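Local coordinates for protein chloromuconate cycloisomerase (Rhodococcus opacus, PDB 4M0X) that belongs to the enolase superfamily, pairing an N-terminal capping domain with a barrel domain that holds a manganese ion, at residues T3-L15 against I70-P83. Numbering follows the deposited sequence.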
loop_
_atom_site.group_PDB
_atom_site.type_symbol
_atom_site.label_atom_id
_atom_site.label_comp_id
_atom_site.label_asym_id
_atom_site.label_seq_id
_atom_site.Cartn_x
_atom_site.Cartn_y
_atom_site.Cartn_z
ATOM N N THR A 3 -30.015 45.621 -5.241
ATOM C CA THR A 3 -31.060 44.524 -5.247
ATOM C C THR A 3 -30.708 43.522 -4.168
ATOM O O THR A 3 -29.573 43.039 -4.097
ATOM C CB THR A 3 -31.160 43.755 -6.579
ATOM O OG1 THR A 3 -30.997 44.658 -7.679
ATOM C CG2 THR A 3 -32.505 42.969 -6.678
ATOM N N THR A 4 -31.684 43.230 -3.319
ATOM C CA THR A 4 -31.441 42.464 -2.110
ATOM C C THR A 4 -32.601 41.487 -1.914
ATOM O O THR A 4 -33.676 41.696 -2.485
ATOM C CB THR A 4 -31.265 43.391 -0.880
ATOM O OG1 THR A 4 -32.434 44.205 -0.711
ATOM C CG2 THR A 4 -30.008 44.299 -1.025
ATOM N N ILE A 5 -32.359 40.408 -1.162
ATOM C CA ILE A 5 -33.427 39.488 -0.764
ATOM C C ILE A 5 -34.194 40.121 0.378
ATOM O O ILE A 5 -33.605 40.623 1.327
ATOM C CB ILE A 5 -32.908 38.071 -0.399
ATOM C CG1 ILE A 5 -32.797 37.205 -1.655
ATOM C CG2 ILE A 5 -33.868 37.325 0.526
ATOM C CD1 ILE A 5 -31.437 37.221 -2.304
ATOM N N THR A 6 -35.515 40.073 0.273
ATOM C CA THR A 6 -36.433 40.840 1.112
ATOM C C THR A 6 -37.177 39.952 2.115
ATOM O O THR A 6 -37.252 40.257 3.306
ATOM C CB THR A 6 -37.401 41.610 0.179
ATOM O OG1 THR A 6 -36.802 42.853 -0.136
ATOM C CG2 THR A 6 -38.745 41.886 0.797
ATOM N N GLU A 7 -37.742 38.861 1.611
ATOM C CA GLU A 7 -38.355 37.870 2.447
ATOM C C GLU A 7 -37.873 36.476 2.048
ATOM O O GLU A 7 -37.334 36.268 0.953
ATOM C CB GLU A 7 -39.865 37.955 2.325
ATOM C CG GLU A 7 -40.453 39.309 2.681
ATOM C CD GLU A 7 -41.722 39.580 1.904
ATOM O OE1 GLU A 7 -41.861 40.705 1.350
ATOM O OE2 GLU A 7 -42.562 38.645 1.825
ATOM N N MET A 8 -38.038 35.538 2.975
ATOM C CA MET A 8 -37.880 34.127 2.711
ATOM C C MET A 8 -38.764 33.408 3.706
ATOM O O MET A 8 -38.579 33.546 4.914
ATOM C CB MET A 8 -36.425 33.693 2.869
ATOM C CG MET A 8 -36.241 32.179 2.807
ATOM S SD MET A 8 -34.525 31.649 2.904
ATOM C CE MET A 8 -34.045 32.110 4.567
ATOM N N SER A 9 -39.735 32.665 3.186
ATOM C CA SER A 9 -40.618 31.824 4.000
ATOM C C SER A 9 -40.349 30.330 3.749
ATOM O O SER A 9 -39.958 29.922 2.640
ATOM C CB SER A 9 -42.060 32.135 3.671
ATOM O OG SER A 9 -42.346 31.671 2.365
ATOM N N ALA A 10 -40.567 29.522 4.782
ATOM C CA ALA A 10 -40.415 28.076 4.702
ATOM C C ALA A 10 -41.677 27.371 5.260
ATOM O O ALA A 10 -41.910 27.344 6.482
ATOM C CB ALA A 10 -39.159 27.642 5.443
ATOM N N THR A 11 -42.474 26.811 4.358
ATOM C CA THR A 11 -43.791 26.269 4.681
ATOM C C THR A 11 -43.841 24.766 4.435
ATOM O O THR A 11 -43.568 24.296 3.302
ATOM C CB THR A 11 -44.860 26.823 3.729
ATOM O OG1 THR A 11 -44.877 28.259 3.776
ATOM C CG2 THR A 11 -46.224 26.240 4.059
ATOM N N ILE A 12 -44.236 24.038 5.477
ATOM C CA ILE A 12 -44.362 22.590 5.445
ATOM C C ILE A 12 -45.617 22.191 4.610
ATOM O O ILE A 12 -46.739 22.618 4.903
ATOM C CB ILE A 12 -44.345 22.038 6.897
ATOM C CG1 ILE A 12 -43.044 22.445 7.601
ATOM C CG2 ILE A 12 -44.493 20.530 6.968
ATOM C CD1 ILE A 12 -43.108 22.364 9.125
ATOM N N VAL A 13 -45.411 21.407 3.551
ATOM C CA VAL A 13 -46.499 20.987 2.663
ATOM C C VAL A 13 -46.668 19.461 2.630
ATOM O O VAL A 13 -45.680 18.706 2.595
ATOM C CB VAL A 13 -46.229 21.453 1.224
ATOM C CG1 VAL A 13 -47.341 20.959 0.289
ATOM C CG2 VAL A 13 -46.015 22.945 1.170
ATOM N N ASP A 14 -47.897 18.984 2.643
ATOM C CA ASP A 14 -48.087 17.530 2.585
ATOM C C ASP A 14 -48.781 17.262 1.289
ATOM O O ASP A 14 -49.772 17.907 0.987
ATOM C CB ASP A 14 -48.942 16.977 3.734
ATOM C CG ASP A 14 -48.294 17.139 5.121
ATOM O OD1 ASP A 14 -47.110 16.736 5.353
ATOM O OD2 ASP A 14 -49.022 17.652 6.009
ATOM N N LEU A 15 -48.268 16.324 0.516
ATOM C CA LEU A 15 -48.819 16.075 -0.816
ATOM C C LEU A 15 -49.380 14.686 -0.970
ATOM O O LEU A 15 -48.683 13.693 -0.741
ATOM C CB LEU A 15 -47.763 16.349 -1.903
ATOM C CG LEU A 15 -47.395 17.826 -2.065
ATOM C CD1 LEU A 15 -46.388 18.005 -3.179
ATOM C CD2 LEU A 15 -48.637 18.679 -2.321
ATOM N N ILE A 70 -33.900 26.656 8.693
ATOM C CA ILE A 70 -34.063 27.695 7.699
ATOM C C ILE A 70 -34.503 29.009 8.364
ATOM O O ILE A 70 -33.780 30.013 8.265
ATOM C CB ILE A 70 -35.003 27.252 6.573
ATOM C CG1 ILE A 70 -34.307 26.170 5.733
ATOM C CG2 ILE A 70 -35.373 28.422 5.693
ATOM C CD1 ILE A 70 -35.213 25.394 4.796
ATOM N N ASP A 71 -35.654 28.988 9.053
ATOM C CA ASP A 71 -36.218 30.208 9.678
ATOM C C ASP A 71 -35.215 30.812 10.625
ATOM O O ASP A 71 -34.948 31.986 10.514
ATOM C CB ASP A 71 -37.547 29.982 10.416
ATOM C CG ASP A 71 -38.722 29.838 9.479
ATOM O OD1 ASP A 71 -38.620 30.210 8.293
ATOM O OD2 ASP A 71 -39.769 29.326 9.908
ATOM N N GLN A 72 -34.621 30.013 11.514
ATOM C CA GLN A 72 -33.862 30.599 12.603
ATOM C C GLN A 72 -32.383 30.785 12.330
ATOM O O GLN A 72 -31.837 31.858 12.670
ATOM C CB GLN A 72 -34.072 29.838 13.900
ATOM C CG GLN A 72 -33.319 30.411 15.090
ATOM C CD GLN A 72 -33.606 29.665 16.385
ATOM O OE1 GLN A 72 -34.556 28.866 16.474
ATOM N NE2 GLN A 72 -32.790 29.936 17.408
ATOM N N TYR A 73 -31.721 29.769 11.756
ATOM C CA TYR A 73 -30.248 29.833 11.654
ATOM C C TYR A 73 -29.693 30.130 10.288
ATOM O O TYR A 73 -28.566 30.616 10.169
ATOM C CB TYR A 73 -29.570 28.587 12.208
ATOM C CG TYR A 73 -29.841 28.351 13.664
ATOM C CD1 TYR A 73 -29.013 28.891 14.647
ATOM C CD2 TYR A 73 -30.932 27.584 14.059
ATOM C CE1 TYR A 73 -29.259 28.674 15.987
ATOM C CE2 TYR A 73 -31.196 27.359 15.395
ATOM C CZ TYR A 73 -30.355 27.897 16.349
ATOM O OH TYR A 73 -30.629 27.641 17.661
ATOM N N LEU A 74 -30.461 29.818 9.254
ATOM C CA LEU A 74 -29.991 30.074 7.901
ATOM C C LEU A 74 -30.411 31.448 7.419
ATOM O O LEU A 74 -29.626 32.127 6.778
ATOM C CB LEU A 74 -30.450 28.953 6.946
ATOM C CG LEU A 74 -29.729 27.593 7.112
ATOM C CD1 LEU A 74 -30.110 26.558 6.056
ATOM C CD2 LEU A 74 -28.231 27.789 7.129
ATOM N N ALA A 75 -31.635 31.859 7.771
ATOM C CA ALA A 75 -32.285 33.067 7.241
ATOM C C ALA A 75 -31.397 34.298 7.246
ATOM O O ALA A 75 -31.317 34.978 6.229
ATOM C CB ALA A 75 -33.581 33.357 7.979
ATOM N N PRO A 76 -30.754 34.594 8.401
ATOM C CA PRO A 76 -29.814 35.679 8.674
ATOM C C PRO A 76 -28.696 35.903 7.673
ATOM O O PRO A 76 -28.215 37.037 7.565
ATOM C CB PRO A 76 -29.193 35.275 10.017
ATOM C CG PRO A 76 -29.783 33.938 10.366
ATOM C CD PRO A 76 -31.086 33.906 9.658
ATOM N N VAL A 77 -28.245 34.875 6.963
ATOM C CA VAL A 77 -27.321 35.176 5.869
ATOM C C VAL A 77 -27.995 35.286 4.494
ATOM O O VAL A 77 -27.309 35.433 3.487
ATOM C CB VAL A 77 -26.051 34.283 5.830
ATOM C CG1 VAL A 77 -25.026 34.756 6.859
ATOM C CG2 VAL A 77 -26.382 32.807 6.004
ATOM N N ILE A 78 -29.323 35.245 4.445
ATOM C CA ILE A 78 -30.035 35.347 3.159
ATOM C C ILE A 78 -30.864 36.631 3.023
ATOM O O ILE A 78 -30.813 37.305 1.982
ATOM C CB ILE A 78 -30.903 34.088 2.867
ATOM C CG1 ILE A 78 -30.078 32.787 3.044
ATOM C CG2 ILE A 78 -31.540 34.154 1.488
ATOM C CD1 ILE A 78 -28.911 32.613 2.092
ATOM N N ILE A 79 -31.633 36.975 4.053
ATOM C CA ILE A 79 -32.325 38.264 4.071
ATOM C C ILE A 79 -31.326 39.443 3.997
ATOM O O ILE A 79 -30.413 39.562 4.825
ATOM C CB ILE A 79 -33.185 38.408 5.342
ATOM C CG1 ILE A 79 -33.988 37.125 5.639
ATOM C CG2 ILE A 79 -34.039 39.670 5.278
ATOM C CD1 ILE A 79 -35.288 36.940 4.878
ATOM N N GLY A 80 -31.499 40.300 2.994
ATOM C CA GLY A 80 -30.678 41.503 2.838
ATOM C C GLY A 80 -29.443 41.336 1.973
ATOM O O GLY A 80 -28.689 42.307 1.757
ATOM N N ARG A 81 -29.241 40.105 1.488
ATOM C CA ARG A 81 -28.105 39.743 0.640
ATOM C C ARG A 81 -28.374 40.012 -0.834
ATOM O O ARG A 81 -29.529 40.108 -1.270
ATOM C CB ARG A 81 -27.749 38.272 0.854
ATOM C CG ARG A 81 -27.293 37.519 -0.404
ATOM C CD ARG A 81 -26.594 36.158 -0.192
ATOM N NE ARG A 81 -25.722 36.071 0.987
ATOM C CZ ARG A 81 -24.535 36.664 1.118
ATOM N NH1 ARG A 81 -24.054 37.409 0.117
ATOM N NH2 ARG A 81 -23.833 36.507 2.256
ATOM N N ASP A 82 -27.290 40.159 -1.593
ATOM C CA ASP A 82 -27.351 40.233 -3.049
ATOM C C ASP A 82 -27.719 38.852 -3.646
ATOM O O ASP A 82 -26.961 37.882 -3.516
ATOM C CB ASP A 82 -26.008 40.726 -3.577
ATOM C CG ASP A 82 -26.022 41.044 -5.074
ATOM O OD1 ASP A 82 -27.037 40.799 -5.796
ATOM O OD2 ASP A 82 -24.964 41.542 -5.527
ATOM N N PRO A 83 -28.886 38.766 -4.305
ATOM C CA PRO A 83 -29.439 37.507 -4.787
ATOM C C PRO A 83 -28.517 36.771 -5.757
ATOM O O PRO A 83 -28.633 35.536 -5.897
ATOM C CB PRO A 83 -30.711 37.926 -5.529
ATOM C CG PRO A 83 -30.971 39.337 -5.181
ATOM C CD PRO A 83 -29.693 39.929 -4.703
HETATM O O HOH W 1 -40.974 30.564 7.464
#
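Met8 reaches the turns that follow helix 63-74 because its CG lies anti to the backbone N (chi1 171°) and its chain, extended through chi2, bends only at chi3 (67°), which turns CE onto Ala75. This is the N-terminal domain of the enolase superfamily, where strand 5-17 of the antiparallel sheet meets the helices packed on it. Met8 CE sits 3.7 Å from Ala75 CB, with Ile70 CG2 and Ile78 CB a little farther off, and SD passes Ile78 CG2; Ile107 of helix 101-118 also touches Met8, Ile78 and Leu74. Ile79, its CG1 anti to the carbonyl carbon, brings CD1 back over the strand, 4.0 Å from Met8 CB.

At the start of the strand the backbones take over. The type II turn from Ile78 to Arg81, with Gly80 at a positive phi, presents two groups to Ile5: Gly80 N donates to Ile5 O (2.7 Å), and Ile5 N donates to Arg81 O (2.8 Å), the latter in the carbonyl plane. Thr4 CA makes a CA-H...O contact with the same Arg81 O. Backbone bonds also join the strand to 27-40, where Thr6 and Glu7 both face Arg39 in a classic beta bulge. Ile5 itself packs CG2 against Ile78 CG2, while its CD1 lies alongside CB and CG of the Pro83 ring. Within 70-83, Arg81 NE donates back to Val77 O, nearly along the C=O axis, while NH1 bonds Thr85 OG1 and the chain touches Ala89 and Ser92 of helix 86-96.

Farther along, Ala10 CB rests on Ile70 CG2 at 3.9 Å. Asp71, whose OD2 forms a salt bridge with Lys67, joins the strand through a water: that water donates to Asp71 OD1 and accepts from Ala10 N, 2.9 Å away.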